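Local coordinates for protein voltage-sensor containing phosphatase (Ciona intestinalis, PDB 3V0D) that probably removes phosphate from phosphoinositide lipids under the control of a membrane voltage sensor, through a phosphatase and C2 unit related to PTEN, at residues Arg283-Cys288 / Pro314-Thr319; Asp94-Thr99 / Asp269-Phe274. The protein carries 1 engineered substitution. All coordinates share one frame; numbering follows the deposited sequence.

Interaction 1 (Arg283-Cys288 / Pro314-Thr319); sequences RGYDNC and PHKKKT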
ATOM      1  N   ARG A 283       3.419  15.704  -9.595  1.00 20.75           N
ATOM      2  CA  ARG A 283       3.727  14.390  -9.048  1.00 20.07           C
ATOM      3  C   ARG A 283       3.233  14.278  -7.616  1.00 20.16           C
ATOM      4  O   ARG A 283       3.278  15.245  -6.858  1.00 22.52           O
ATOM      5  CB  ARG A 283       5.225  14.136  -9.103  1.00 21.99           C
ATOM      6  CG  ARG A 283       5.824  14.225 -10.485  1.00 23.32           C
ATOM      7  CD  ARG A 283       7.321  13.971 -10.459  1.00 26.30           C
ATOM      8  NE  ARG A 283       7.881  14.189 -11.787  1.00 29.51           N
ATOM      9  CZ  ARG A 283       9.151  13.991 -12.134  1.00 31.69           C
ATOM     10  NH1 ARG A 283      10.038  13.554 -11.243  1.00 35.48           N
ATOM     11  NH2 ARG A 283       9.535  14.238 -13.384  1.00 33.42           N
ATOM     12  N   GLY A 284       2.736  13.100  -7.252  1.00 19.73           N
ATOM     13  CA  GLY A 284       2.332  12.802  -5.882  1.00 19.33           C
ATOM     14  C   GLY A 284       3.370  11.915  -5.232  1.00 18.50           C
ATOM     15  O   GLY A 284       4.572  12.162  -5.355  1.00 20.96           O
ATOM     16  N   TYR A 285       2.923  10.859  -4.579  1.00 17.44           N
ATOM     17  CA  TYR A 285       3.830   9.837  -4.096  1.00 17.10           C
ATOM     18  C   TYR A 285       4.453   9.116  -5.280  1.00 16.39           C
ATOM     19  O   TYR A 285       3.952   9.148  -6.411  1.00 16.47           O
ATOM     20  CB  TYR A 285       3.053   8.806  -3.285  1.00 17.81           C
ATOM     21  CG  TYR A 285       2.319   9.291  -2.069  1.00 18.37           C
ATOM     22  CD1 TYR A 285       2.880  10.242  -1.221  1.00 20.43           C
ATOM     23  CD2 TYR A 285       1.090   8.738  -1.744  1.00 20.60           C
ATOM     24  CE1 TYR A 285       2.204  10.637  -0.040  1.00 21.96           C
ATOM     25  CE2 TYR A 285       0.423   9.100  -0.603  1.00 22.24           C
ATOM     26  CZ  TYR A 285       0.975  10.060   0.243  1.00 22.12           C
ATOM     27  OH  TYR A 285       0.300  10.411   1.391  1.00 26.29           O
ATOM     28  N   ASP A 286       5.546   8.423  -4.994  1.00 17.05           N
ATOM     29  CA  ASP A 286       6.185   7.540  -5.969  1.00 17.17           C
ATOM     30  C   ASP A 286       6.763   8.287  -7.165  1.00 17.57           C
ATOM     31  O   ASP A 286       6.994   7.695  -8.225  1.00 18.21           O
ATOM     32  CB  ASP A 286       5.261   6.394  -6.404  1.00 17.30           C
ATOM     33  CG  ASP A 286       6.025   5.108  -6.641  1.00 18.63           C
ATOM     34  OD1 ASP A 286       6.487   4.497  -5.640  1.00 18.54           O
ATOM     35  OD2 ASP A 286       6.126   4.700  -7.805  1.00 22.86           O
ATOM     36  N   ASN A 287       7.034   9.577  -6.980  1.00 17.94           N
ATOM     37  CA  ASN A 287       7.660  10.386  -8.002  1.00 18.77           C
ATOM     38  C   ASN A 287       6.966  10.327  -9.351  1.00 17.73           C
ATOM     39  O   ASN A 287       7.614  10.378 -10.394  1.00 19.53           O
ATOM     40  CB  ASN A 287       9.147  10.020  -8.131  1.00 20.48           C
ATOM     41  CG  ASN A 287       9.942  11.083  -8.848  1.00 24.21           C
ATOM     42  OD1 ASN A 287       9.664  12.275  -8.725  1.00 25.91           O
ATOM     43  ND2 ASN A 287      10.921  10.655  -9.619  1.00 28.16           N
ATOM     44  N   CYS A 288       5.647  10.274  -9.332  1.00 16.80           N
ATOM     45  CA  CYS A 288       4.895  10.302 -10.589  1.00 16.86           C
ATOM     46  C   CYS A 288       3.497  10.844 -10.370  1.00 16.16           C
ATOM     47  O   CYS A 288       3.011  10.886  -9.228  1.00 16.46           O
ATOM     48  CB  CYS A 288       4.869   8.913 -11.264  1.00 17.21           C
ATOM     49  SG  CYS A 288       3.940   7.658 -10.364  1.00 17.42           S
ATOM     50  N   PRO A 314      -4.476  10.307  -7.404  1.00 16.53           N
ATOM     51  CA  PRO A 314      -5.811  10.870  -7.642  1.00 17.50           C
ATOM     52  C   PRO A 314      -6.778  10.553  -6.497  1.00 19.08           C
ATOM     53  O   PRO A 314      -7.816  11.209  -6.395  1.00 20.55           O
ATOM     54  CB  PRO A 314      -6.266  10.162  -8.927  1.00 17.82           C
ATOM     55  CG  PRO A 314      -4.987   9.782  -9.630  1.00 17.15           C
ATOM     56  CD  PRO A 314      -4.119   9.339  -8.458  1.00 16.51           C
ATOM     57  N   HIS A 315      -6.437   9.602  -5.629  1.00 19.57           N
ATOM     58  CA  HIS A 315      -7.264   9.291  -4.458  1.00 20.61           C
ATOM     59  C   HIS A 315      -7.358  10.474  -3.489  1.00 20.99           C
ATOM     60  O   HIS A 315      -8.298  10.517  -2.692  1.00 22.93           O
ATOM     61  CB  HIS A 315      -6.770   8.017  -3.756  1.00 21.67           C
ATOM     62  CG  HIS A 315      -5.546   8.207  -2.921  1.00 20.50           C
ATOM     63  ND1 HIS A 315      -4.294   8.405  -3.465  1.00 19.49           N
ATOM     64  CD2 HIS A 315      -5.377   8.194  -1.573  1.00 21.07           C
ATOM     65  CE1 HIS A 315      -3.414   8.535  -2.484  1.00 20.47           C
ATOM     66  NE2 HIS A 315      -4.042   8.402  -1.326  1.00 22.00           N
ATOM     67  N   LYS A 316      -6.432  11.430  -3.557  1.00 20.42           N
ATOM     68  CA  LYS A 316      -6.449  12.609  -2.683  1.00 21.01           C
ATOM     69  C   LYS A 316      -7.282  13.722  -3.304  1.00 21.57           C
ATOM     70  O   LYS A 316      -7.026  14.148  -4.437  1.00 21.35           O
ATOM     71  CB  LYS A 316      -5.033  13.100  -2.394  1.00 22.09           C
ATOM     72  CG  LYS A 316      -4.195  12.124  -1.577  1.00 24.38           C
ATOM     73  CD  LYS A 316      -2.951  12.829  -1.027  1.00 27.59           C
ATOM     74  CE  LYS A 316      -2.158  11.958  -0.077  1.00 30.73           C
ATOM     75  NZ  LYS A 316      -0.992  12.751   0.399  1.00 35.47           N
ATOM     76  N   LYS A 317      -8.239  14.236  -2.531  1.00 22.88           N
ATOM     77  CA  LYS A 317      -9.193  15.212  -3.029  1.00 24.51           C
ATOM     78  C   LYS A 317      -8.533  16.505  -3.506  1.00 23.89           C
ATOM     79  O   LYS A 317      -9.105  17.226  -4.333  1.00 24.75           O
ATOM     80  CB  LYS A 317     -10.283  15.478  -1.982  1.00 26.13           C
ATOM     81  CG  LYS A 317      -9.807  16.144  -0.720  1.00 29.53           C
ATOM     82  CD  LYS A 317     -11.002  16.592   0.122  1.00 34.38           C
ATOM     83  CE  LYS A 317     -10.592  17.537   1.257  1.00 37.52           C
ATOM     84  NZ  LYS A 317     -11.772  18.083   1.998  1.00 40.41           N
ATOM     85  N   LYS A 318      -7.347  16.824  -2.997  1.00 24.16           N
ATOM     86  CA  LYS A 318      -6.623  18.009  -3.471  1.00 24.62           C
ATOM     87  C   LYS A 318      -6.363  17.983  -4.977  1.00 23.94           C
ATOM     88  O   LYS A 318      -6.157  19.039  -5.579  1.00 25.48           O
ATOM     89  CB  LYS A 318      -5.317  18.224  -2.708  1.00 25.54           C
ATOM     90  CG  LYS A 318      -4.257  17.173  -2.978  1.00 27.02           C
ATOM     91  CD  LYS A 318      -2.942  17.536  -2.323  1.00 29.56           C
ATOM     92  CE  LYS A 318      -1.837  16.593  -2.750  1.00 30.70           C
ATOM     93  NZ  LYS A 318      -0.549  16.949  -2.090  1.00 32.26           N
ATOM     94  N   THR A 319      -6.376  16.796  -5.580  1.00 21.98           N
ATOM     95  CA  THR A 319      -6.106  16.658  -7.012  1.00 21.36           C
ATOM     96  C   THR A 319      -7.337  16.650  -7.898  1.00 21.59           C
ATOM     97  O   THR A 319      -7.221  16.510  -9.109  1.00 21.62           O
ATOM     98  CB  THR A 319      -5.354  15.329  -7.305  1.00 20.54           C
ATOM     99  OG1 THR A 319      -6.254  14.214  -7.161  1.00 19.77           O
ATOM    100  CG2 THR A 319      -4.145  15.137  -6.392  1.00 20.44           C
TER
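Y285 and K316 reach toward each other from two loops whose backbones stay well apart, 10.7 Å between their CA atoms, so the contact is made by side chains alone. Each loop is folded on itself first. Segment 283-288 turns through D286 and N287, both with positive phi, and is closed by the backbone bond from G284 N to C288 O; the guanidinium of R283 adds a strut across it, NH1 meeting N287 OD1 at 2.8 Å. In segment 314-319 the carbonyl of K316 takes two bonds from T319, one from its backbone N and one from OG1, the latter 2.8 Å from K316 O.

Between the loops, with CG beside the backbone N (chi1 -66°) and the chain extended beyond it, K316 crosses the tyrosine side chain at about a right angle. Its NZ donates to Y285 OH over 2.9 Å, with a CZ-OH...NZ angle near 98°, and also lies 3.3 Å from Y285 CZ, oblique to the ring. H315 fills the corner behind this bond. K316 CG packs over one face of the H315 imidazole, offset toward the rim, Y285 CE2 comes to the ring edge 4.3 Å from H315 CE1, and ND1 is engaged by the backbone N of N313. Y285 is further steadied by N313 OD1 at its backbone N and by stacking on H95 of the phosphatase domain.

The contact lies at the surface of the PTEN-type C2 beta sandwich, between loops that connect strands of its two sheets, beside the phosphatase domain.

Interaction 2 (Asp94-Thr99 / Asp269-Phe274); sequences DHNVPT and DIKVRF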
ATOM      1  N   ASP A  94       7.765   3.083   1.002  1.00 14.45           N
ATOM      2  CA  ASP A  94       6.802   4.058   1.498  1.00 14.82           C
ATOM      3  C   ASP A  94       5.752   4.331   0.416  1.00 14.17           C
ATOM      4  O   ASP A  94       6.081   4.424  -0.784  1.00 14.64           O
ATOM      5  CB  ASP A  94       7.532   5.338   1.903  1.00 15.55           C
ATOM      6  CG  ASP A  94       6.748   6.189   2.886  1.00 16.71           C
ATOM      7  OD1 ASP A  94       7.289   7.233   3.311  1.00 19.66           O
ATOM      8  OD2 ASP A  94       5.629   5.788   3.252  1.00 17.11           O
ATOM      9  N   HIS A  95       4.492   4.408   0.832  1.00 14.52           N
ATOM     10  CA  HIS A  95       3.390   4.694  -0.109  1.00 14.75           C
ATOM     11  C   HIS A  95       3.127   3.549  -1.070  1.00 13.80           C
ATOM     12  O   HIS A  95       2.465   3.750  -2.086  1.00 14.29           O
ATOM     13  CB  HIS A  95       3.564   6.022  -0.873  1.00 15.76           C
ATOM     14  CG  HIS A  95       4.064   7.109  -0.016  1.00 19.19           C
ATOM     15  ND1 HIS A  95       3.382   7.586   1.082  1.00 21.58           N
ATOM     16  CD2 HIS A  95       5.212   7.802  -0.088  1.00 20.34           C
ATOM     17  CE1 HIS A  95       4.104   8.539   1.654  1.00 21.75           C
ATOM     18  NE2 HIS A  95       5.211   8.703   0.950  1.00 22.95           N
ATOM     19  N   ASN A  96       3.588   2.349  -0.710  1.00 14.05           N
ATOM     20  CA  ASN A  96       3.386   1.170  -1.521  1.00 13.88           C
ATOM     21  C   ASN A  96       2.899   0.010  -0.639  1.00 13.74           C
ATOM     22  O   ASN A  96       2.490   0.220   0.507  1.00 14.28           O
ATOM     23  CB  ASN A  96       4.667   0.858  -2.318  1.00 14.80           C
ATOM     24  CG  ASN A  96       4.871   1.871  -3.435  1.00 14.51           C
ATOM     25  OD1 ASN A  96       4.278   1.743  -4.510  1.00 15.36           O
ATOM     26  ND2 ASN A  96       5.680   2.888  -3.198  1.00 15.59           N
ATOM     27  N   VAL A  97       2.883  -1.202  -1.189  1.00 14.15           N
ATOM     28  CA  VAL A  97       2.258  -2.358  -0.552  1.00 14.63           C
ATOM     29  C   VAL A  97       3.240  -3.501  -0.462  1.00 14.37           C
ATOM     30  O   VAL A  97       4.168  -3.609  -1.265  1.00 15.10           O
ATOM     31  CB  VAL A  97       0.972  -2.826  -1.313  1.00 14.46           C
ATOM     32  CG1 VAL A  97      -0.143  -1.795  -1.161  1.00 17.21           C
ATOM     33  CG2 VAL A  97       1.265  -3.151  -2.766  1.00 16.82           C
ATOM     34  N   PRO A  98       3.009  -4.420   0.491  1.00 14.68           N
ATOM     35  CA  PRO A  98       3.750  -5.685   0.486  1.00 14.98           C
ATOM     36  C   PRO A  98       3.250  -6.560  -0.671  1.00 15.16           C
ATOM     37  O   PRO A  98       2.106  -6.437  -1.114  1.00 16.21           O
ATOM     38  CB  PRO A  98       3.322  -6.318   1.816  1.00 16.06           C
ATOM     39  CG  PRO A  98       1.909  -5.850   2.006  1.00 15.93           C
ATOM     40  CD  PRO A  98       1.934  -4.404   1.510  1.00 15.13           C
ATOM     41  N   THR A  99       4.087  -7.501  -1.089  1.00 15.52           N
ATOM     42  CA  THR A  99       3.563  -8.557  -1.942  1.00 15.97           C
ATOM     43  C   THR A  99       2.544  -9.376  -1.137  1.00 14.88           C
ATOM     44  O   THR A  99       2.616  -9.431   0.102  1.00 14.43           O
ATOM     45  CB  THR A  99       4.662  -9.474  -2.481  1.00 17.11           C
ATOM     46  OG1 THR A  99       5.269 -10.160  -1.376  1.00 16.97           O
ATOM     47  CG2 THR A  99       5.679  -8.711  -3.313  1.00 19.53           C
ATOM     48  N   ASP A 269       2.313  -9.645  -7.926  1.00 15.64           N
ATOM     49  CA  ASP A 269       1.987  -8.246  -7.621  1.00 15.42           C
ATOM     50  C   ASP A 269       2.675  -7.353  -8.642  1.00 15.70           C
ATOM     51  O   ASP A 269       3.898  -7.411  -8.818  1.00 17.75           O
ATOM     52  CB  ASP A 269       2.393  -7.949  -6.194  1.00 16.38           C
ATOM     53  CG  ASP A 269       1.602  -8.784  -5.218  1.00 17.17           C
ATOM     54  OD1 ASP A 269       2.185  -9.709  -4.635  1.00 19.70           O
ATOM     55  OD2 ASP A 269       0.372  -8.580  -5.164  1.00 18.37           O
ATOM     56  N   ILE A 270       1.878  -6.556  -9.337  1.00 14.62           N
ATOM     57  CA  ILE A 270       2.344  -5.717 -10.426  1.00 14.56           C
ATOM     58  C   ILE A 270       2.079  -4.272 -10.049  1.00 14.47           C
ATOM     59  O   ILE A 270       0.980  -3.936  -9.579  1.00 14.92           O
ATOM     60  CB  ILE A 270       1.610  -6.091 -11.738  1.00 15.38           C
ATOM     61  CG1 ILE A 270       1.784  -7.592 -12.074  1.00 17.34           C
ATOM     62  CG2 ILE A 270       2.045  -5.210 -12.905  1.00 16.03           C
ATOM     63  CD1 ILE A 270       3.212  -8.032 -12.274  1.00 19.48           C
ATOM     64  N   LYS A 271       3.072  -3.424 -10.266  1.00 14.17           N
ATOM     65  CA  LYS A 271       2.958  -1.992 -10.031  1.00 14.30           C
ATOM     66  C   LYS A 271       3.019  -1.293 -11.379  1.00 14.20           C
ATOM     67  O   LYS A 271       3.896  -1.590 -12.201  1.00 14.81           O
ATOM     68  CB  LYS A 271       4.126  -1.553  -9.161  1.00 15.45           C
ATOM     69  CG  LYS A 271       4.133  -0.102  -8.776  1.00 16.27           C
ATOM     70  CD  LYS A 271       5.435   0.259  -8.031  1.00 16.78           C
ATOM     71  CE  LYS A 271       5.428   1.653  -7.516  1.00 17.17           C
ATOM     72  NZ  LYS A 271       6.674   1.931  -6.816  1.00 18.01           N
ATOM     73  N   VAL A 272       2.103  -0.364 -11.607  1.00 13.94           N
ATOM     74  CA  VAL A 272       2.018   0.347 -12.876  1.00 14.40           C
ATOM     75  C   VAL A 272       2.117   1.824 -12.554  1.00 13.74           C
ATOM     76  O   VAL A 272       1.322   2.351 -11.759  1.00 14.72           O
ATOM     77  CB  VAL A 272       0.697   0.033 -13.596  1.00 15.05           C
ATOM     78  CG1 VAL A 272       0.673   0.691 -14.952  1.00 16.80           C
ATOM     79  CG2 VAL A 272       0.513  -1.485 -13.731  1.00 16.57           C
ATOM     80  N   ARG A 273       3.106   2.495 -13.140  1.00 13.58           N
ATOM     81  CA  ARG A 273       3.367   3.915 -12.890  1.00 14.15           C
ATOM     82  C   ARG A 273       3.154   4.692 -14.171  1.00 13.90           C
ATOM     83  O   ARG A 273       3.618   4.289 -15.246  1.00 14.93           O
ATOM     84  CB  ARG A 273       4.807   4.133 -12.427  1.00 14.98           C
ATOM     85  CG  ARG A 273       5.117   3.428 -11.106  1.00 15.97           C
ATOM     86  CD  ARG A 273       6.623   3.529 -10.748  1.00 16.54           C
ATOM     87  NE  ARG A 273       7.014   4.900 -10.439  1.00 16.97           N
ATOM     88  CZ  ARG A 273       7.708   5.700 -11.237  1.00 17.00           C
ATOM     89  NH1 ARG A 273       8.192   5.275 -12.396  1.00 17.76           N
ATOM     90  NH2 ARG A 273       7.916   6.947 -10.848  1.00 19.36           N
ATOM     91  N   PHE A 274       2.499   5.834 -14.055  1.00 13.75           N
ATOM     92  CA  PHE A 274       2.283   6.735 -15.188  1.00 14.73           C
ATOM     93  C   PHE A 274       3.078   7.993 -14.945  1.00 14.86           C
ATOM     94  O   PHE A 274       2.916   8.665 -13.913  1.00 16.31           O
ATOM     95  CB  PHE A 274       0.793   7.052 -15.385  1.00 15.07           C
ATOM     96  CG  PHE A 274       0.008   5.864 -15.789  1.00 14.64           C
ATOM     97  CD1 PHE A 274      -0.408   4.938 -14.825  1.00 15.57           C
ATOM     98  CD2 PHE A 274      -0.291   5.617 -17.126  1.00 16.05           C
ATOM     99  CE1 PHE A 274      -1.116   3.806 -15.174  1.00 16.24           C
ATOM    100  CE2 PHE A 274      -1.027   4.463 -17.491  1.00 16.40           C
ATOM    101  CZ  PHE A 274      -1.419   3.551 -16.492  1.00 16.48           C
TER
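N96 and K271 form the buried half of this contact, and T99 with D269 the more open half. In the first pair the extended lysine, CG anti to its own N (chi1 -178°), crosses the asparagine side chain at about a right angle. N96 OD1 rests against the last carbons of the chain, 3.2 Å from K271 CE, with K271 NZ at a comparable 3.3 Å. Both polar ends of the amide are well occupied: OD1 accepts from W293 NE1, while ND2 gives a bond of 2.9 Å to D94 O, lying above that carbonyl's plane, and another to D286 OD1. The same D286 oxygen forms a salt bridge with K271 NZ, so one oxygen bridges the lysine and the amide; together with W293 NE1 and D94 O it holds the amide in its orientation. The indole of W293 also packs on K271.

This is the interface between the phosphatase and C2 domains, as in PTEN. Segment 94-99 links strand 87-92 to helix 100-115, the place of the WPD loop in protein tyrosine phosphatases, and strand 269-276 presents one face of a C2 sheet to it. V97 meanwhile packs on helix 176-191.

At the other end, partly exposed where N96 and K271 are buried, the backbones approach more closely, with T99 CA and D269 CA 5.9 Å apart. D269 OD1 lies against the threonine, 3.2 Å from T99 CA and 3.3 Å from T99 CB. T99 is the N-cap of helix 100-115, its side chain capping the backbone of D102, and D269 OD1 accepts from L100 N, so a carboxylate of the C2 domain meets the helix start, where the helix dipole would be expected to stabilise its charge. D269 OD2 is held by Y181 OH and N295 ND2.

Read from the N terminus, the chain first lays down 94-99 within the phosphatase domain, then runs through 169 residues before strand 269-274 returns to it, and interaction 2 closes that long loop. Interaction 1 opens only afterwards, spanning 25 residues between 283-288 and 314-319 inside the C2 domain. The two are therefore in series, neither nested nor crossed. They nevertheless adjoin, with centres about 14 Å apart: D286 of 283-288 also makes a salt bridge to R273 NE, and C288 packs against the backbone of F274. Interaction 2 thus joins the domains, while interaction 1 ties two C2 loops together next to that joint.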